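Local atomic coordinates of cytosol aminopeptidase (Coxiella burnetii, PDB entry 3IJ3), a protein that probably acts as a manganese-dependent metalloaminopeptidase of the M17 family, removing amino acids from the N-termini of peptides. Residues A[251-256]-A[272-277]; A[258-263]-A[329-334]. All coordinates share one frame; numbering follows the deposited sequence.

Both contacts lie in the catalytic domain and meet at one lithium ion, their centres about 14 Å apart. Contact 1 is core: every touching residue is buried, and the end of strand 244-252 packs on the start of helix 275-289. Contact 2 lies farther out and only partly buried, between two loops, which lead into helices 264-267 and 335-347. Their chemistry follows this placement. Contact 1 has a single weak cross-segment hydrogen bond, close backbone packing and two metal-bound carboxylates, whereas contact 2 relies on straight hydrogen bonds, a salt bridge and a bridging water. The seam between them brings two carboxylate oxygens close, Asp255 OD2 and Asp332 OD1, 3.0 Å apart.

Contact 1 (A[251-256]-A[272-277]); sequences GVCFDS and KDMGGA. With LI (lithium ion), chain C.
This is a buried contact between the end of a central strand and the start of a helix, and it places Asp255 and Asp273 on one lithium ion. OD2 of Asp273 binds the metal at 1.9 Å and OD2 of Asp255 at 2.3 Å, with the two carboxylate planes only 12° apart. Asp255 reaches the ion with its CG opposite the backbone N (chi1 -170°). Both OD1 atoms are held as well: Asp255 OD1 accepts from Asn305 ND2, and Asp273 OD1 forms a salt bridge with Lys250 NZ and a hydrogen bond with Thr359 OG1, which should help fix the carboxylates' rotation. Next to the metal ligands, Val252 runs alongside Asp273, its CG1 3.8 Å from Asp273 OD2. Val252 N donates a weak hydrogen bond to Asp273 O (3.3 Å, 133°). Packing is close where the strand carries glycine: Gly251 CA lies 3.7 Å from Ala277 CB and 3.9 Å from Met274 CB. Met274, the N-cap residue, bends at chi2 and chi3, leading its end away from the strand. Glu334 OE2 and a water also bind the ion, and Lys250 belongs to the same site. Carboxylates from strand 254-255 and from the chain just before two helices thus converge, as in the M17 metal centre, modelled here with lithium.

Contact 2 (A[258-263]-A[329-334]); sequences GLDIKT and TNTDAE. With LI (lithium ion), chain C.
Asp260 and Thr331 join two loops by a reciprocal pair of hydrogen bonds, with Thr331 in a type I beta turn, Asn330 to Ala333, that precedes the metal ligand Glu334. Thr331 N donates to the anti lone pair of Asp260 OD2 (2.8 Å), nearly straight at 167°. In return, Asp260 N donates to Thr331 OG1 (2.9 Å). That hydroxyl sits between its own backbone N and carbonyl carbon (chi1 63°) and also hydrogen-bonds Gly257 O, tying it to two backbone atoms of the facing loop. Beside this pair, Lys262 crosses Asp332 at about a right angle. Its chain is extended until the last torsion turns NZ onto the carboxylate, where it forms a salt bridge to the syn lone pair of Asp332 OD1 at 2.9 Å and a weak bond to OD2. Glu334 OE2 binds lithium at 1.9 Å. The turn itself is braced by an Asx turn, in which Asp332 N donates to Asn330 OD1 from above the carbonyl plane, 57° out of it. Farther out, Asn419 ND2 donates to Asn330 O and Ala333 O, and Asp260 packs on Pro264 of a third subunit. A water donates to Asp260 O at 2.8 Å and to Asp332 OD2 at 2.7 Å.

Contact 1 (A[251-256]-A[272-277])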
loop_
_atom_site.group_PDB
_atom_site.type_symbol
_atom_site.label_atom_id
_atom_site.label_comp_id
_atom_site.label_asym_id
_atom_site.label_seq_id
_atom_site.Cartn_x
_atom_site.Cartn_y
_atom_site.Cartn_z
ATOM N N GLY A 251 -26.786 -13.213 -8.460
ATOM C CA GLY A 251 -26.123 -14.490 -8.643
ATOM C C GLY A 251 -24.720 -14.384 -9.202
ATOM O O GLY A 251 -24.409 -15.022 -10.204
ATOM N N VAL A 252 -23.851 -13.612 -8.551
ATOM C CA VAL A 252 -22.446 -13.505 -9.028
ATOM C C VAL A 252 -21.722 -14.697 -8.400
ATOM O O VAL A 252 -21.301 -14.664 -7.238
ATOM C CB VAL A 252 -21.829 -12.157 -8.669
ATOM C CG1 VAL A 252 -20.362 -12.081 -9.078
ATOM C CG2 VAL A 252 -22.607 -11.048 -9.372
ATOM N N CYS A 253 -21.600 -15.764 -9.184
ATOM C CA CYS A 253 -21.039 -17.040 -8.713
ATOM C C CYS A 253 -19.610 -16.949 -8.209
ATOM O O CYS A 253 -19.214 -17.689 -7.289
ATOM C CB CYS A 253 -21.242 -18.113 -9.767
ATOM S SG CYS A 253 -23.051 -18.452 -9.988
ATOM N N PHE A 254 -18.842 -16.057 -8.821
ATOM C CA PHE A 254 -17.516 -15.708 -8.325
ATOM C C PHE A 254 -17.225 -14.285 -8.764
ATOM O O PHE A 254 -17.548 -13.890 -9.887
ATOM C CB PHE A 254 -16.384 -16.634 -8.776
ATOM C CG PHE A 254 -15.120 -16.362 -8.050
ATOM C CD1 PHE A 254 -14.985 -16.763 -6.720
ATOM C CD2 PHE A 254 -14.079 -15.649 -8.641
ATOM C CE1 PHE A 254 -13.839 -16.467 -5.994
ATOM C CE2 PHE A 254 -12.925 -15.366 -7.917
ATOM C CZ PHE A 254 -12.813 -15.754 -6.597
ATOM N N ASP A 255 -16.686 -13.498 -7.837
ATOM C CA ASP A 255 -16.326 -12.128 -8.131
ATOM C C ASP A 255 -14.821 -11.889 -7.929
ATOM O O ASP A 255 -14.328 -11.837 -6.805
ATOM C CB ASP A 255 -17.156 -11.182 -7.269
ATOM C CG ASP A 255 -17.010 -9.714 -7.672
ATOM O OD1 ASP A 255 -16.375 -9.423 -8.706
ATOM O OD2 ASP A 255 -17.544 -8.877 -6.903
ATOM N N SER A 256 -14.078 -11.783 -9.029
ATOM C CA SER A 256 -12.667 -11.460 -8.965
ATOM C C SER A 256 -12.468 -9.956 -8.840
ATOM O O SER A 256 -11.355 -9.488 -8.572
ATOM C CB SER A 256 -11.974 -11.887 -10.248
ATOM O OG SER A 256 -12.482 -11.130 -11.360
ATOM N N LYS A 272 -19.177 -16.556 -2.251
ATOM C CA LYS A 272 -20.451 -16.167 -1.619
ATOM C C LYS A 272 -21.154 -15.033 -2.294
ATOM O O LYS A 272 -22.240 -14.639 -1.837
ATOM C CB LYS A 272 -20.270 -15.792 -0.127
ATOM C CG LYS A 272 -19.763 -14.365 0.151
ATOM C CD LYS A 272 -19.630 -14.135 1.644
ATOM C CE LYS A 272 -19.047 -12.768 1.991
ATOM N NZ LYS A 272 -19.970 -11.668 1.570
ATOM N N ASP A 273 -20.599 -14.500 -3.381
ATOM C CA ASP A 273 -21.247 -13.346 -4.020
ATOM C C ASP A 273 -22.546 -13.678 -4.789
ATOM O O ASP A 273 -23.152 -12.808 -5.444
ATOM C CB ASP A 273 -20.261 -12.532 -4.851
ATOM C CG ASP A 273 -20.534 -11.030 -4.758
ATOM O OD1 ASP A 273 -21.025 -10.570 -3.695
ATOM O OD2 ASP A 273 -20.266 -10.317 -5.729
ATOM N N MET A 274 -22.952 -14.934 -4.706
ATOM C CA MET A 274 -24.249 -15.387 -5.211
ATOM C C MET A 274 -25.223 -15.627 -4.042
ATOM O O MET A 274 -26.294 -16.221 -4.214
ATOM C CB MET A 274 -24.144 -16.645 -6.089
ATOM C CG MET A 274 -23.265 -17.743 -5.629
ATOM S SD MET A 274 -23.556 -18.375 -3.972
ATOM C CE MET A 274 -25.122 -19.214 -4.241
ATOM N N GLY A 275 -24.871 -15.132 -2.857
ATOM C CA GLY A 275 -25.714 -15.288 -1.664
ATOM C C GLY A 275 -27.088 -14.670 -1.820
ATOM O O GLY A 275 -28.063 -15.196 -1.322
ATOM N N GLY A 276 -27.191 -13.592 -2.580
ATOM C CA GLY A 276 -28.488 -12.961 -2.788
ATOM C C GLY A 276 -29.405 -13.872 -3.582
ATOM O O GLY A 276 -30.608 -13.976 -3.300
ATOM N N ALA A 277 -28.836 -14.553 -4.582
ATOM C CA ALA A 277 -29.587 -15.506 -5.391
ATOM C C ALA A 277 -30.052 -16.649 -4.496
ATOM O O ALA A 277 -31.210 -17.109 -4.588
ATOM C CB ALA A 277 -28.715 -16.056 -6.539
HETATM LI LI LI C . -19.765 -8.648 -6.482
HETATM O O HOH W 1 -19.323 -6.912 -5.799
#

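Contact 2 (A[258-263]-A[329-334])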
loop_
_atom_site.group_PDB
_atom_site.type_symbol
_atom_site.label_atom_id
_atom_site.label_comp_id
_atom_site.label_asym_id
_atom_site.label_seq_id
_atom_site.Cartn_x
_atom_site.Cartn_y
_atom_site.Cartn_z
ATOM N N GLY A 258 -13.046 -8.197 -11.525
ATOM C CA GLY A 258 -12.855 -7.812 -12.922
ATOM C C GLY A 258 -11.526 -7.067 -13.039
ATOM O O GLY A 258 -10.626 -7.232 -12.197
ATOM N N LEU A 259 -11.380 -6.232 -14.072
ATOM C CA LEU A 259 -10.117 -5.507 -14.271
ATOM C C LEU A 259 -9.709 -4.678 -13.033
ATOM O O LEU A 259 -8.525 -4.499 -12.784
ATOM C CB LEU A 259 -10.179 -4.670 -15.555
ATOM C CG LEU A 259 -10.106 -5.532 -16.829
ATOM C CD1 LEU A 259 -10.423 -4.700 -18.076
ATOM C CD2 LEU A 259 -8.734 -6.159 -16.923
ATOM N N ASP A 260 -10.705 -4.179 -12.289
ATOM C CA ASP A 260 -10.477 -3.491 -10.999
ATOM C C ASP A 260 -10.414 -4.645 -9.976
ATOM O O ASP A 260 -11.288 -4.825 -9.124
ATOM C CB ASP A 260 -11.620 -2.525 -10.691
ATOM C CG ASP A 260 -11.619 -1.317 -11.600
ATOM O OD1 ASP A 260 -10.524 -0.746 -11.843
ATOM O OD2 ASP A 260 -12.709 -0.897 -12.066
ATOM N N ILE A 261 -9.334 -5.403 -10.078
ATOM C CA ILE A 261 -9.172 -6.645 -9.338
ATOM C C ILE A 261 -9.131 -6.465 -7.845
ATOM O O ILE A 261 -8.551 -5.513 -7.336
ATOM C CB ILE A 261 -7.922 -7.416 -9.854
ATOM C CG1 ILE A 261 -7.934 -8.875 -9.405
ATOM C CG2 ILE A 261 -6.602 -6.694 -9.460
ATOM C CD1 ILE A 261 -6.739 -9.694 -10.016
ATOM N N LYS A 262 -9.779 -7.390 -7.139
ATOM C CA LYS A 262 -9.773 -7.366 -5.694
ATOM C C LYS A 262 -8.392 -7.756 -5.117
ATOM O O LYS A 262 -7.550 -8.388 -5.769
ATOM C CB LYS A 262 -10.814 -8.380 -5.161
ATOM C CG LYS A 262 -12.254 -8.048 -5.446
ATOM C CD LYS A 262 -13.183 -9.164 -5.005
ATOM C CE LYS A 262 -14.635 -8.860 -5.298
ATOM N NZ LYS A 262 -15.156 -7.700 -4.509
ATOM N N THR A 263 -8.174 -7.375 -3.867
ATOM C CA THR A 263 -7.008 -7.831 -3.117
ATOM C C THR A 263 -7.256 -9.318 -2.747
ATOM O O THR A 263 -8.399 -9.770 -2.754
ATOM C CB THR A 263 -6.894 -7.079 -1.831
ATOM O OG1 THR A 263 -8.056 -7.364 -1.035
ATOM C CG2 THR A 263 -6.769 -5.553 -2.106
ATOM N N THR A 329 -17.435 2.818 -13.892
ATOM C CA THR A 329 -16.351 3.491 -13.177
ATOM C C THR A 329 -15.665 2.556 -12.178
ATOM O O THR A 329 -14.663 2.927 -11.589
ATOM C CB THR A 329 -16.832 4.779 -12.477
ATOM O OG1 THR A 329 -17.977 4.506 -11.694
ATOM C CG2 THR A 329 -17.211 5.835 -13.522
ATOM N N ASN A 330 -16.219 1.366 -11.991
ATOM C CA ASN A 330 -15.635 0.346 -11.098
ATOM C C ASN A 330 -16.163 -0.983 -11.578
ATOM O O ASN A 330 -17.363 -1.255 -11.447
ATOM C CB ASN A 330 -16.037 0.608 -9.651
ATOM C CG ASN A 330 -15.460 -0.405 -8.674
ATOM O OD1 ASN A 330 -14.727 -1.334 -9.053
ATOM N ND2 ASN A 330 -15.788 -0.222 -7.390
ATOM N N THR A 331 -15.297 -1.838 -12.128
ATOM C CA THR A 331 -15.783 -3.131 -12.628
ATOM C C THR A 331 -16.212 -4.069 -11.485
ATOM O O THR A 331 -16.901 -5.058 -11.716
ATOM C CB THR A 331 -14.711 -3.867 -13.476
ATOM O OG1 THR A 331 -13.584 -4.167 -12.652
ATOM C CG2 THR A 331 -14.283 -3.039 -14.671
ATOM N N ASP A 332 -15.823 -3.726 -10.258
ATOM C CA ASP A 332 -16.123 -4.519 -9.063
ATOM C C ASP A 332 -17.476 -4.069 -8.430
ATOM O O ASP A 332 -17.867 -4.593 -7.400
ATOM C CB ASP A 332 -14.964 -4.420 -8.090
ATOM C CG ASP A 332 -15.055 -5.415 -6.919
ATOM O OD1 ASP A 332 -15.740 -6.433 -7.021
ATOM O OD2 ASP A 332 -14.400 -5.163 -5.896
ATOM N N ALA A 333 -18.171 -3.098 -9.025
ATOM C CA ALA A 333 -19.543 -2.737 -8.582
ATOM C C ALA A 333 -20.462 -3.343 -9.651
ATOM O O ALA A 333 -21.310 -2.679 -10.240
ATOM C CB ALA A 333 -19.732 -1.195 -8.470
ATOM N N GLU A 334 -20.279 -4.633 -9.905
ATOM C CA GLU A 334 -20.989 -5.353 -10.989
ATOM C C GLU A 334 -22.369 -5.869 -10.594
ATOM O O GLU A 334 -23.247 -6.083 -11.448
ATOM C CB GLU A 334 -20.146 -6.570 -11.459
ATOM C CG GLU A 334 -20.251 -7.891 -10.647
ATOM C CD GLU A 334 -19.761 -7.793 -9.218
ATOM O OE1 GLU A 334 -18.924 -6.924 -8.946
ATOM O OE2 GLU A 334 -20.228 -8.586 -8.358
HETATM LI LI LI C . -19.765 -8.648 -6.482
HETATM O O HOH W 2 -11.925 -4.200 -6.483
HETATM O O HOH W 1 -19.323 -6.912 -5.799
#